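Local atomic coordinates of putative Acetyltransferase (Lactobacillus plantarum WCFS1, PDB entry 3EFA), a protein that probably transfers an acetyl group from acetyl-coenzyme A to an amine of a still unidentified substrate, as a member of the GNAT N-acetyltransferase family. Residues F8-A13 with Q45-V50; L57-L62 with C78-Y83; V71-R76 with H107-G112; Y125-G130 with P138-H143. All coordinates share one frame; numbering follows the deposited sequence.

Interaction 1: residues F8-A13 with Q45-V50; sequences FSASPA and QCEYAV
Ser-9 and Tyr-48 face each other as a hydrogen-bonded antiparallel pair, and their two backbone bonds are the direct polar link between 8-13 and 45-50. Ser-9 N reaches Tyr-48 O at 3.2 Å. The return bond from Tyr-48 N to Ser-9 O is nearly straight at the hydrogen (178°). Beside them, Phe-8 CA sends its hydrogen to the same Tyr-48 O. A water continues the link where the strand pairing ends: it accepts from Ala-10 N at 3.1 Å and donates to Glu-47 OE2. Glu-47 gets there with CG beside its own backbone N (chi1 -66°) and an extended chain.

This pairing joins strand 5-9, the outermost strand on its side of this chain's mixed GNAT sheet, to strand 48-52. Ser-11 then N-caps helix 12-29, its OG bonded to Asn-14 N.

Side-chain packing lies on both faces. On one, Ala-49 CB meets the Phe-8 ring obliquely, 3.4 Å from CE1, while Trp-99 of helix 88-102 stacks with that ring. On the other, Tyr-48 packs along helix 12-29 against Arg-15, Ala-18 and Arg-22, and its hydroxyl is bonded to Asp-42. Past the last bridge, the Ala-10 methyl lies against a carbonyl oxygen, with CB 3.3 Å from Cys-46 O.

Interaction 2: residues L57-L62 with C78-Y83; sequences LPITTL and CTRKAY. With FMT (formic acid), chain C.
Pro-58 O is held by two nitrogens of Arg-80, NE at 3.1 Å and NH2 at 2.9 Å, both in the carbonyl plane. The oxygen in turn lies near the guanidinium plane, so the grip is side-on. This fastens the open end of the beta hairpin 57-66/71-79 of the GNAT sheet, away from its connecting turn and just before the segment that in this family leads into the loop for the coenzyme A pyrophosphate. The arginine leaves the backbone extended and bends at chi3 (-67°), which turns its flat end to the carbonyl; Leu-57 CD1 lies over one guanidinium face, 3.9 Å from CZ. Were Arg-80 an alanine, Pro-58 O would probably lose both of these donors and Leu-57 CD1 the flat group it rests on.

Farther along the strands, Arg-80 N bonds to Ile-59 O at 2.7 Å, and Thr-61 and Cys-78 form a hydrogen-bonded antiparallel pair, with Thr-61 CG2 against Cys-78 SG. Between them, Thr-60 and Thr-79 are a non-hydrogen-bonded pair in their backbones, but the two hydroxyls meet, OG1 to OG1, at 2.7 Å. Thr-79 OG1 also lies near a formate, a weak contact; that formate is bonded to Gly-85 N and Gly-89 N, a position consistent with the pyrophosphate site.

The chain then folds back in a 3-10 turn that brings Tyr-83 against Leu-57 and Ile-59. Ile-59 CG2 lies over the middle of its ring, a CH-pi contact 10° off the normal, and Leu-57 CD2 reaches Tyr-83 OH at 3.5 Å.

Interaction 3: residues V71-R76 with H107-G112; sequences VMRFGR and HGEIHG. With FMT (formic acid), chain B.
The Arg-73 guanidinium has the His-111 ring over one face, with CE1 3.4 Å from NH2 and displaced toward the rim; the two planes are 34° apart. At its edge lie Glu-109 OE1 and a formate, whose O1 accepts from NH2 at 3.2 Å and only weakly from NH1. Arg-73 runs extended from the backbone (chi1 177°) and bends at chi3, which turns NE and NH2 to Glu-109. Its OE1 takes both, NE (2.6 Å, on the anti lone pair) and NH2 (2.7 Å, from the syn side but tilted out of the carboxylate plane), a side-on salt bridge. OE2 is bonded to His-143 NE2, so Glu-109 links strand 107-113 to both flanking strands, 71-79 and 139-145. A leucine in place of Arg-73 would probably leave Glu-109 OE1 without these two N-H donors and His-111 without the flat group against its face.

On the other side of the sheet the Phe-74 ring has selenomethionine Met-72 CG over one face and Ile-110 CD1 at the edge; Gly-108 has no CB to crowd Phe-74 CE2.

Backbone bonds link Met-72 N to His-107 O and Phe-74 N to Glu-109 O. Farther on, a water bridges Phe-74 O and His-111 N instead. The strands cross at -36°: this is the parallel pair of the beta-alpha-beta unit 71-79, 88-102, 107-113, whose splaying is the hallmark of the GNAT fold and, in relatives, makes the cleft for acetyl-coenzyme A.

Interaction 4: residues Y125-G130 with P138-H143; sequences YRVTAG and PVVIMH. With FMT (formic acid), chain D.
Thr-128 makes two of the firmest polar links to 138-143: its N bonds to Ile-141 O at 2.8 Å, and its OG1 is hydrogen-bonded to His-143 ND1 at 2.9 Å, at the edge of the imidazole. The hairpin 126-129/139-145, the last two strands of the GNAT sheet, carries a classic beta bulge here, for Thr-128 and Ala-129 both face Ile-141. Ala-129 N adds only a weak bond to Ile-141 O, while Ile-141 N returns a sound one to Ala-129 O. With its hydroxyl between backbone N and carbonyl carbon (chi1 54°), Thr-128 turns OG1 to the histidine, whose other nitrogen has a partner on strand 107-113.

Arg-126 and His-143 form the hydrogen-bonded pair beyond the bulge. Thr-128 CG2 lies over one guanidinium face of Arg-126, whose NH1 holds a formate at 2.8 Å from its O2.

Ala-129 CB rests on Ile-141 CG1, on the face where His-111 and Tyr-132 of the second subunit also pack. On the opposite face the selenomethionine Met-142 folds back at chi3 (69°), its CE 3.9 Å from Tyr-125 CB.

From the N terminus, interaction 1 closes first, bringing strand 48-52 back to strand 5-9 around two helices. Interaction 2 opens after it and closes the hairpin 57-66/71-79; the two touch where Ala-49 N meets Leu-62 O. Interaction 3 crosses interaction 2 along the chain, since 71-76 lies between the segments of interaction 2 while 107-112 follows both, and it closes the loop that carries helix 88-102. Interaction 4 comes last, a short hairpin joined to interaction 3 through Ile-110 O and Met-142 N. Together they run across one sheet, interactions 1 and 4 about 27 Å apart between centres; interactions 3 and 4 also touch the second subunit.

Interaction 1: residues F8-A13 with Q45-V50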
loop_
_atom_site.group_PDB
_atom_site.type_symbol
_atom_site.label_atom_id
_atom_site.label_comp_id
_atom_site.label_asym_id
_atom_site.label_seq_id
_atom_site.Cartn_x
_atom_site.Cartn_y
_atom_site.Cartn_z
ATOM N N PHE A 8 18.908 6.007 -18.807
ATOM C CA PHE A 8 17.589 6.438 -18.333
ATOM C C PHE A 8 16.999 7.443 -19.321
ATOM O O PHE A 8 17.490 8.562 -19.406
ATOM C CB PHE A 8 17.691 7.144 -16.963
ATOM C CG PHE A 8 18.206 6.277 -15.844
ATOM C CD1 PHE A 8 17.349 5.430 -15.145
ATOM C CD2 PHE A 8 19.544 6.345 -15.449
ATOM C CE1 PHE A 8 17.830 4.632 -14.090
ATOM C CE2 PHE A 8 20.035 5.560 -14.398
ATOM C CZ PHE A 8 19.178 4.696 -13.718
ATOM N N SER A 9 15.941 7.078 -20.046
ATOM C CA SER A 9 15.363 8.006 -21.030
ATOM C C SER A 9 14.135 7.479 -21.772
ATOM O O SER A 9 13.832 6.284 -21.730
ATOM C CB SER A 9 16.427 8.444 -22.062
ATOM O OG SER A 9 16.536 7.517 -23.134
ATOM N N ALA A 10 13.460 8.386 -22.484
ATOM C CA ALA A 10 12.267 8.053 -23.269
ATOM C C ALA A 10 12.512 7.959 -24.789
ATOM O O ALA A 10 11.566 8.043 -25.569
ATOM C CB ALA A 10 11.166 9.073 -22.988
ATOM N N SER A 11 13.765 7.789 -25.211
ATOM C CA SER A 11 14.076 7.767 -26.646
ATOM C C SER A 11 13.528 6.523 -27.352
ATOM O O SER A 11 13.377 5.461 -26.744
ATOM C CB SER A 11 15.588 7.904 -26.901
ATOM O OG SER A 11 16.288 6.681 -26.690
ATOM N N PRO A 12 13.217 6.667 -28.645
ATOM C CA PRO A 12 12.821 5.540 -29.500
ATOM C C PRO A 12 13.704 4.305 -29.276
ATOM O O PRO A 12 13.175 3.213 -29.063
ATOM C CB PRO A 12 13.025 6.098 -30.919
ATOM C CG PRO A 12 12.763 7.583 -30.766
ATOM C CD PRO A 12 13.226 7.955 -29.371
ATOM N N ALA A 13 15.022 4.476 -29.323
ATOM C CA ALA A 13 15.949 3.347 -29.189
ATOM C C ALA A 13 15.923 2.673 -27.800
ATOM O O ALA A 13 15.850 1.451 -27.706
ATOM C CB ALA A 13 17.379 3.773 -29.561
ATOM N N GLN A 45 6.308 9.603 -23.742
ATOM C CA GLN A 45 6.835 10.428 -22.661
ATOM C C GLN A 45 7.327 9.600 -21.473
ATOM O O GLN A 45 7.937 10.140 -20.535
ATOM C CB GLN A 45 5.763 11.412 -22.166
ATOM C CG GLN A 45 5.568 12.661 -23.027
ATOM C CD GLN A 45 4.280 12.645 -23.836
ATOM O OE1 GLN A 45 3.386 11.832 -23.595
ATOM N NE2 GLN A 45 4.177 13.559 -24.796
ATOM N N CYS A 46 7.035 8.296 -21.483
ATOM C CA CYS A 46 7.428 7.428 -20.365
ATOM C C CYS A 46 8.922 7.097 -20.414
ATOM O O CYS A 46 9.445 6.744 -21.471
ATOM C CB CYS A 46 6.611 6.133 -20.350
ATOM S SG CYS A 46 6.856 5.095 -18.850
ATOM N N GLU A 47 9.602 7.211 -19.272
ATOM C CA GLU A 47 11.038 6.915 -19.196
ATOM C C GLU A 47 11.336 5.495 -18.723
ATOM O O GLU A 47 10.691 4.995 -17.804
ATOM C CB GLU A 47 11.743 7.935 -18.301
ATOM C CG GLU A 47 11.715 9.342 -18.899
ATOM C CD GLU A 47 12.434 10.381 -18.059
ATOM O OE1 GLU A 47 12.082 10.562 -16.863
ATOM O OE2 GLU A 47 13.339 11.039 -18.613
ATOM N N TYR A 48 12.323 4.848 -19.341
ATOM C CA TYR A 48 12.694 3.484 -18.936
ATOM C C TYR A 48 14.169 3.417 -18.548
ATOM O O TYR A 48 14.975 4.192 -19.042
ATOM C CB TYR A 48 12.366 2.475 -20.056
ATOM C CG TYR A 48 10.927 2.570 -20.541
ATOM C CD1 TYR A 48 9.949 1.700 -20.056
ATOM C CD2 TYR A 48 10.536 3.554 -21.457
ATOM C CE1 TYR A 48 8.625 1.792 -20.484
ATOM C CE2 TYR A 48 9.206 3.660 -21.883
ATOM C CZ TYR A 48 8.251 2.769 -21.392
ATOM O OH TYR A 48 6.923 2.848 -21.796
ATOM N N ALA A 49 14.508 2.509 -17.634
ATOM C CA ALA A 49 15.902 2.258 -17.268
ATOM C C ALA A 49 16.382 0.966 -17.930
ATOM O O ALA A 49 15.769 -0.082 -17.733
ATOM C CB ALA A 49 16.066 2.174 -15.721
ATOM N N VAL A 50 17.475 1.040 -18.703
ATOM C CA VAL A 50 18.022 -0.137 -19.387
ATOM C C VAL A 50 19.533 -0.317 -19.164
ATOM O O VAL A 50 20.307 0.637 -19.338
ATOM C CB VAL A 50 17.719 -0.096 -20.931
ATOM C CG1 VAL A 50 18.270 -1.336 -21.648
ATOM C CG2 VAL A 50 16.238 0.049 -21.197
HETATM O O HOH W 1 14.298 11.217 -21.597
#

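Interaction 2: residues L57-L62 with C78-Y83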
loop_
_atom_site.group_PDB
_atom_site.type_symbol
_atom_site.label_atom_id
_atom_site.label_comp_id
_atom_site.label_asym_id
_atom_site.label_seq_id
_atom_site.Cartn_x
_atom_site.Cartn_y
_atom_site.Cartn_z
ATOM N N LEU A 57 23.239 -4.953 -27.035
ATOM C CA LEU A 57 22.887 -6.016 -26.097
ATOM C C LEU A 57 22.289 -5.528 -24.762
ATOM O O LEU A 57 22.955 -5.566 -23.712
ATOM C CB LEU A 57 24.099 -6.919 -25.852
ATOM C CG LEU A 57 23.879 -8.207 -25.054
ATOM C CD1 LEU A 57 22.808 -9.069 -25.705
ATOM C CD2 LEU A 57 25.192 -8.972 -24.923
ATOM N N PRO A 58 21.018 -5.086 -24.793
ATOM C CA PRO A 58 20.354 -4.781 -23.518
ATOM C C PRO A 58 20.063 -6.082 -22.769
ATOM O O PRO A 58 19.690 -7.050 -23.432
ATOM C CB PRO A 58 19.049 -4.107 -23.953
ATOM C CG PRO A 58 18.762 -4.637 -25.322
ATOM C CD PRO A 58 20.101 -5.010 -25.948
ATOM N N ILE A 59 20.234 -6.118 -21.445
ATOM C CA ILE A 59 20.025 -7.366 -20.688
ATOM C C ILE A 59 19.052 -7.300 -19.494
ATOM O O ILE A 59 18.511 -8.331 -19.066
ATOM C CB ILE A 59 21.359 -8.016 -20.218
ATOM C CG1 ILE A 59 22.073 -7.132 -19.196
ATOM C CG2 ILE A 59 22.266 -8.340 -21.401
ATOM C CD1 ILE A 59 23.147 -7.878 -18.395
ATOM N N THR A 60 18.830 -6.112 -18.946
ATOM C CA THR A 60 17.868 -5.977 -17.862
ATOM C C THR A 60 17.222 -4.583 -17.913
ATOM O O THR A 60 17.827 -3.639 -18.447
ATOM C CB THR A 60 18.520 -6.326 -16.474
ATOM O OG1 THR A 60 17.507 -6.455 -15.467
ATOM C CG2 THR A 60 19.557 -5.272 -16.054
ATOM N N THR A 61 15.989 -4.467 -17.406
ATOM C CA THR A 61 15.212 -3.226 -17.527
ATOM C C THR A 61 14.196 -3.020 -16.400
ATOM O O THR A 61 13.752 -3.971 -15.762
ATOM C CB THR A 61 14.442 -3.150 -18.896
ATOM O OG1 THR A 61 13.776 -1.886 -19.015
ATOM C CG2 THR A 61 13.391 -4.250 -18.992
ATOM N N LEU A 62 13.833 -1.765 -16.170
ATOM C CA LEU A 62 12.682 -1.421 -15.328
ATOM C C LEU A 62 11.987 -0.135 -15.830
ATOM O O LEU A 62 12.588 0.661 -16.561
ATOM C CB LEU A 62 13.083 -1.315 -13.844
ATOM C CG LEU A 62 14.044 -0.220 -13.353
ATOM C CD1 LEU A 62 13.351 1.138 -13.205
ATOM C CD2 LEU A 62 14.680 -0.636 -12.026
ATOM N N CYS A 78 12.468 -6.860 -15.336
ATOM C CA CYS A 78 12.825 -8.152 -15.935
ATOM C C CYS A 78 14.241 -8.221 -16.521
ATOM O O CYS A 78 14.869 -7.194 -16.803
ATOM C CB CYS A 78 11.775 -8.593 -16.976
ATOM S SG CYS A 78 11.672 -7.611 -18.516
ATOM N N THR A 79 14.727 -9.447 -16.706
ATOM C CA THR A 79 16.099 -9.690 -17.147
ATOM C C THR A 79 16.132 -10.753 -18.242
ATOM O O THR A 79 15.444 -11.770 -18.138
ATOM C CB THR A 79 16.980 -10.169 -15.963
ATOM O OG1 THR A 79 17.092 -9.123 -14.989
ATOM C CG2 THR A 79 18.387 -10.583 -16.435
ATOM N N ARG A 80 16.929 -10.518 -19.285
ATOM C CA ARG A 80 17.109 -11.498 -20.359
ATOM C C ARG A 80 17.505 -12.857 -19.765
ATOM O O ARG A 80 18.353 -12.933 -18.857
ATOM C CB ARG A 80 18.162 -11.018 -21.374
ATOM C CG ARG A 80 18.189 -11.820 -22.678
ATOM C CD ARG A 80 19.319 -11.407 -23.625
ATOM N NE ARG A 80 19.166 -10.060 -24.164
ATOM C CZ ARG A 80 18.972 -9.761 -25.453
ATOM N NH1 ARG A 80 18.895 -10.708 -26.382
ATOM N NH2 ARG A 80 18.862 -8.491 -25.822
ATOM N N LYS A 81 16.897 -13.922 -20.288
ATOM C CA LYS A 81 16.999 -15.246 -19.686
ATOM C C LYS A 81 18.426 -15.756 -19.468
ATOM O O LYS A 81 18.756 -16.271 -18.393
ATOM C CB LYS A 81 16.198 -16.277 -20.478
ATOM C CG LYS A 81 15.820 -17.490 -19.637
ATOM C CD LYS A 81 15.462 -18.692 -20.490
ATOM C CE LYS A 81 15.190 -19.910 -19.619
ATOM N NZ LYS A 81 15.078 -21.158 -20.423
ATOM N N ALA A 82 19.277 -15.622 -20.474
ATOM C CA ALA A 82 20.627 -16.151 -20.345
ATOM C C ALA A 82 21.469 -15.422 -19.281
ATOM O O ALA A 82 22.522 -15.915 -18.881
ATOM C CB ALA A 82 21.333 -16.145 -21.707
ATOM N N TYR A 83 21.007 -14.264 -18.815
ATOM C CA TYR A 83 21.813 -13.430 -17.919
ATOM C C TYR A 83 21.255 -13.325 -16.498
ATOM O O TYR A 83 21.737 -12.530 -15.687
ATOM C CB TYR A 83 21.995 -12.031 -18.516
ATOM C CG TYR A 83 22.767 -12.042 -19.809
ATOM C CD1 TYR A 83 24.146 -11.853 -19.819
ATOM C CD2 TYR A 83 22.125 -12.264 -21.025
ATOM C CE1 TYR A 83 24.866 -11.875 -21.011
ATOM C CE2 TYR A 83 22.836 -12.289 -22.217
ATOM C CZ TYR A 83 24.205 -12.095 -22.200
ATOM O OH TYR A 83 24.915 -12.116 -23.380
HETATM C C FMT C . 18.257 -10.859 -12.306
HETATM O O1 FMT C . 19.159 -10.103 -12.680
HETATM O O2 FMT C . 18.332 -12.090 -12.323
#

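Interaction 3: residues V71-R76 with H107-G112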
loop_
_atom_site.group_PDB
_atom_site.type_symbol
_atom_site.label_atom_id
_atom_site.label_comp_id
_atom_site.label_asym_id
_atom_site.label_seq_id
_atom_site.Cartn_x
_atom_site.Cartn_y
_atom_site.Cartn_z
ATOM N N VAL A 71 7.148 9.813 -3.866
ATOM C CA VAL A 71 7.326 8.367 -3.943
ATOM C C VAL A 71 7.551 7.924 -5.398
ATOM O O VAL A 71 6.742 8.234 -6.278
ATOM C CB VAL A 71 6.106 7.614 -3.339
ATOM C CG1 VAL A 71 6.257 6.106 -3.519
ATOM C CG2 VAL A 71 5.927 7.967 -1.844
HETATM N N MSE A 72 8.665 7.228 -5.646
HETATM C CA MSE A 72 8.946 6.649 -6.961
HETATM C C MSE A 72 8.639 5.164 -6.982
HETATM O O MSE A 72 9.169 4.409 -6.172
HETATM C CB MSE A 72 10.406 6.849 -7.364
HETATM C CG MSE A 72 10.785 6.075 -8.631
HETATM SE SE MSE A 72 9.987 6.757 -10.303
HETATM C CE MSE A 72 10.786 8.551 -10.216
ATOM N N ARG A 73 7.780 4.742 -7.902
ATOM C CA ARG A 73 7.547 3.313 -8.088
ATOM C C ARG A 73 8.388 2.791 -9.266
ATOM O O ARG A 73 8.423 3.407 -10.340
ATOM C CB ARG A 73 6.052 3.000 -8.259
ATOM C CG ARG A 73 5.745 1.518 -8.527
ATOM C CD ARG A 73 4.273 1.313 -8.898
ATOM N NE ARG A 73 3.413 1.819 -7.843
ATOM C CZ ARG A 73 2.092 1.955 -7.922
ATOM N NH1 ARG A 73 1.447 1.634 -9.035
ATOM N NH2 ARG A 73 1.421 2.431 -6.876
ATOM N N PHE A 74 9.096 1.685 -9.035
ATOM C CA PHE A 74 9.849 1.003 -10.088
ATOM C C PHE A 74 9.053 -0.219 -10.575
ATOM O O PHE A 74 8.787 -1.131 -9.788
ATOM C CB PHE A 74 11.204 0.531 -9.560
ATOM C CG PHE A 74 12.016 1.605 -8.872
ATOM C CD1 PHE A 74 12.701 2.572 -9.615
ATOM C CD2 PHE A 74 12.122 1.629 -7.478
ATOM C CE1 PHE A 74 13.468 3.554 -8.985
ATOM C CE2 PHE A 74 12.884 2.608 -6.831
ATOM C CZ PHE A 74 13.560 3.573 -7.582
ATOM N N GLY A 75 8.665 -0.241 -11.852
ATOM C CA GLY A 75 7.875 -1.346 -12.384
ATOM C C GLY A 75 8.380 -2.049 -13.646
ATOM O O GLY A 75 9.488 -1.766 -14.140
ATOM N N ARG A 76 7.550 -2.961 -14.166
ATOM C CA ARG A 76 7.879 -3.807 -15.331
ATOM C C ARG A 76 9.349 -4.291 -15.341
ATOM O O ARG A 76 10.101 -4.100 -16.327
ATOM C CB ARG A 76 7.483 -3.106 -16.645
ATOM C CG ARG A 76 5.987 -2.701 -16.713
ATOM C CD ARG A 76 5.062 -3.904 -16.480
ATOM N NE ARG A 76 3.719 -3.774 -17.061
ATOM C CZ ARG A 76 2.622 -3.369 -16.408
ATOM N NH1 ARG A 76 2.676 -3.005 -15.125
ATOM N NH2 ARG A 76 1.452 -3.319 -17.049
ATOM N N HIS A 107 11.302 8.146 -1.370
ATOM C CA HIS A 107 10.934 6.767 -1.087
ATOM C C HIS A 107 10.807 5.923 -2.348
ATOM O O HIS A 107 10.238 6.370 -3.353
ATOM C CB HIS A 107 9.621 6.718 -0.295
ATOM C CG HIS A 107 9.734 7.271 1.085
ATOM N ND1 HIS A 107 9.567 8.608 1.368
ATOM C CD2 HIS A 107 10.004 6.667 2.267
ATOM C CE1 HIS A 107 9.718 8.807 2.666
ATOM N NE2 HIS A 107 9.988 7.644 3.232
ATOM N N GLY A 108 11.329 4.699 -2.279
ATOM C CA GLY A 108 11.136 3.728 -3.338
ATOM C C GLY A 108 9.893 2.908 -3.055
ATOM O O GLY A 108 9.519 2.702 -1.885
ATOM N N GLU A 109 9.256 2.428 -4.120
ATOM C CA GLU A 109 8.027 1.652 -4.000
ATOM C C GLU A 109 8.030 0.493 -5.000
ATOM O O GLU A 109 8.325 0.688 -6.200
ATOM C CB GLU A 109 6.797 2.555 -4.221
ATOM C CG GLU A 109 5.437 1.817 -4.228
ATOM C CD GLU A 109 4.235 2.764 -4.353
ATOM O OE1 GLU A 109 3.697 2.918 -5.477
ATOM O OE2 GLU A 109 3.821 3.354 -3.323
ATOM N N ILE A 110 7.699 -0.704 -4.509
ATOM C CA ILE A 110 7.649 -1.902 -5.352
ATOM C C ILE A 110 6.344 -2.660 -5.143
ATOM O O ILE A 110 5.941 -2.878 -3.994
ATOM C CB ILE A 110 8.799 -2.887 -5.003
ATOM C CG1 ILE A 110 10.171 -2.241 -5.214
ATOM C CG2 ILE A 110 8.640 -4.236 -5.765
ATOM C CD1 ILE A 110 10.527 -2.002 -6.656
ATOM N N HIS A 111 5.686 -3.075 -6.229
ATOM C CA HIS A 111 4.565 -4.027 -6.104
ATOM C C HIS A 111 5.051 -5.388 -6.620
ATOM O O HIS A 111 4.825 -5.735 -7.770
ATOM C CB HIS A 111 3.308 -3.582 -6.891
ATOM C CG HIS A 111 2.616 -2.375 -6.329
ATOM N ND1 HIS A 111 1.422 -1.900 -6.833
ATOM C CD2 HIS A 111 2.940 -1.551 -5.300
ATOM C CE1 HIS A 111 1.048 -0.832 -6.147
ATOM N NE2 HIS A 111 1.947 -0.601 -5.209
ATOM N N GLY A 112 5.720 -6.161 -5.774
ATOM C CA GLY A 112 6.392 -7.362 -6.241
ATOM C C GLY A 112 5.608 -8.655 -6.100
ATOM O O GLY A 112 4.619 -8.733 -5.361
HETATM C C FMT B . -2.246 1.671 -7.916
HETATM O O1 FMT B . -1.597 2.712 -7.883
HETATM O O2 FMT B . -1.748 0.566 -7.709
HETATM O O HOH W 2 6.691 -2.525 -8.988
#

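Interaction 4: residues Y125-G130 with P138-H143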
loop_
_atom_site.group_PDB
_atom_site.type_symbol
_atom_site.label_atom_id
_atom_site.label_comp_id
_atom_site.label_asym_id
_atom_site.label_seq_id
_atom_site.Cartn_x
_atom_site.Cartn_y
_atom_site.Cartn_z
ATOM N N TYR A 125 14.016 -3.039 1.316
ATOM C CA TYR A 125 12.557 -2.810 1.324
ATOM C C TYR A 125 11.857 -3.604 2.443
ATOM O O TYR A 125 12.391 -4.600 2.930
ATOM C CB TYR A 125 11.934 -3.149 -0.047
ATOM C CG TYR A 125 12.368 -2.217 -1.164
ATOM C CD1 TYR A 125 11.513 -1.218 -1.647
ATOM C CD2 TYR A 125 13.641 -2.323 -1.722
ATOM C CE1 TYR A 125 11.919 -0.344 -2.661
ATOM C CE2 TYR A 125 14.060 -1.467 -2.722
ATOM C CZ TYR A 125 13.201 -0.478 -3.192
ATOM O OH TYR A 125 13.641 0.364 -4.183
ATOM N N ARG A 126 10.673 -3.147 2.856
ATOM C CA ARG A 126 9.821 -3.899 3.794
ATOM C C ARG A 126 8.343 -3.929 3.341
ATOM O O ARG A 126 7.848 -2.971 2.748
ATOM C CB ARG A 126 9.926 -3.315 5.217
ATOM C CG ARG A 126 9.384 -1.904 5.288
ATOM C CD ARG A 126 9.361 -1.306 6.689
ATOM N NE ARG A 126 8.385 -0.216 6.766
ATOM C CZ ARG A 126 8.442 0.889 6.022
ATOM N NH1 ARG A 126 9.424 1.053 5.135
ATOM N NH2 ARG A 126 7.511 1.830 6.150
ATOM N N VAL A 127 7.642 -5.025 3.633
ATOM C CA VAL A 127 6.215 -5.129 3.333
ATOM C C VAL A 127 5.420 -4.093 4.125
ATOM O O VAL A 127 5.610 -3.966 5.330
ATOM C CB VAL A 127 5.666 -6.532 3.681
ATOM C CG1 VAL A 127 4.160 -6.630 3.349
ATOM C CG2 VAL A 127 6.481 -7.627 2.961
ATOM N N THR A 128 4.555 -3.334 3.448
ATOM C CA THR A 128 3.632 -2.429 4.151
ATOM C C THR A 128 2.172 -2.830 3.965
ATOM O O THR A 128 1.297 -2.297 4.631
ATOM C CB THR A 128 3.781 -0.922 3.763
ATOM O OG1 THR A 128 3.674 -0.765 2.342
ATOM C CG2 THR A 128 5.106 -0.325 4.267
ATOM N N ALA A 129 1.917 -3.760 3.052
ATOM C CA ALA A 129 0.559 -4.238 2.806
ATOM C C ALA A 129 0.567 -5.568 2.046
ATOM O O ALA A 129 1.464 -5.830 1.242
ATOM C CB ALA A 129 -0.254 -3.190 2.048
ATOM N N GLY A 130 -0.431 -6.405 2.317
ATOM C CA GLY A 130 -0.564 -7.685 1.643
ATOM C C GLY A 130 0.047 -8.823 2.429
ATOM O O GLY A 130 0.491 -8.625 3.564
ATOM N N PRO A 138 -0.330 -13.810 -6.253
ATOM C CA PRO A 138 -0.035 -13.039 -5.027
ATOM C C PRO A 138 1.006 -11.911 -5.178
ATOM O O PRO A 138 2.093 -12.111 -5.739
ATOM C CB PRO A 138 0.501 -14.097 -4.047
ATOM C CG PRO A 138 0.379 -15.413 -4.745
ATOM C CD PRO A 138 0.280 -15.147 -6.210
ATOM N N VAL A 139 0.660 -10.745 -4.636
ATOM C CA VAL A 139 1.499 -9.555 -4.670
ATOM C C VAL A 139 1.694 -8.987 -3.258
ATOM O O VAL A 139 0.839 -9.160 -2.391
ATOM C CB VAL A 139 0.835 -8.465 -5.520
ATOM C CG1 VAL A 139 1.883 -7.523 -6.107
ATOM C CG2 VAL A 139 0.008 -9.094 -6.622
ATOM N N VAL A 140 2.818 -8.311 -3.028
ATOM C CA VAL A 140 3.030 -7.583 -1.781
ATOM C C VAL A 140 3.473 -6.158 -2.063
ATOM O O VAL A 140 4.246 -5.912 -2.985
ATOM C CB VAL A 140 4.072 -8.261 -0.860
ATOM C CG1 VAL A 140 3.426 -9.391 -0.046
ATOM C CG2 VAL A 140 5.287 -8.759 -1.667
ATOM N N ILE A 141 2.974 -5.221 -1.265
ATOM C CA ILE A 141 3.340 -3.815 -1.400
ATOM C C ILE A 141 4.537 -3.518 -0.497
ATOM O O ILE A 141 4.479 -3.760 0.709
ATOM C CB ILE A 141 2.140 -2.902 -1.027
ATOM C CG1 ILE A 141 0.855 -3.414 -1.690
ATOM C CG2 ILE A 141 2.404 -1.444 -1.409
ATOM C CD1 ILE A 141 0.869 -3.356 -3.196
HETATM N N MSE A 142 5.619 -2.999 -1.079
HETATM C CA MSE A 142 6.868 -2.775 -0.342
HETATM C C MSE A 142 7.394 -1.337 -0.453
HETATM O O MSE A 142 7.281 -0.702 -1.497
HETATM C CB MSE A 142 7.954 -3.782 -0.783
HETATM C CG MSE A 142 7.484 -5.249 -0.781
HETATM SE SE MSE A 142 8.873 -6.628 -1.086
HETATM C CE MSE A 142 9.830 -6.413 0.614
ATOM N N HIS A 143 7.978 -0.830 0.629
ATOM C CA HIS A 143 8.568 0.506 0.608
ATOM C C HIS A 143 9.991 0.533 1.176
ATOM O O HIS A 143 10.414 -0.372 1.894
ATOM C CB HIS A 143 7.658 1.523 1.326
ATOM C CG HIS A 143 6.380 1.803 0.594
ATOM N ND1 HIS A 143 5.181 1.207 0.929
ATOM C CD2 HIS A 143 6.123 2.577 -0.490
ATOM C CE1 HIS A 143 4.239 1.616 0.097
ATOM N NE2 HIS A 143 4.785 2.444 -0.777
HETATM C C FMT D . 13.107 0.817 4.760
HETATM O O1 FMT D . 13.182 2.037 4.940
HETATM O O2 FMT D . 12.071 0.148 4.843
#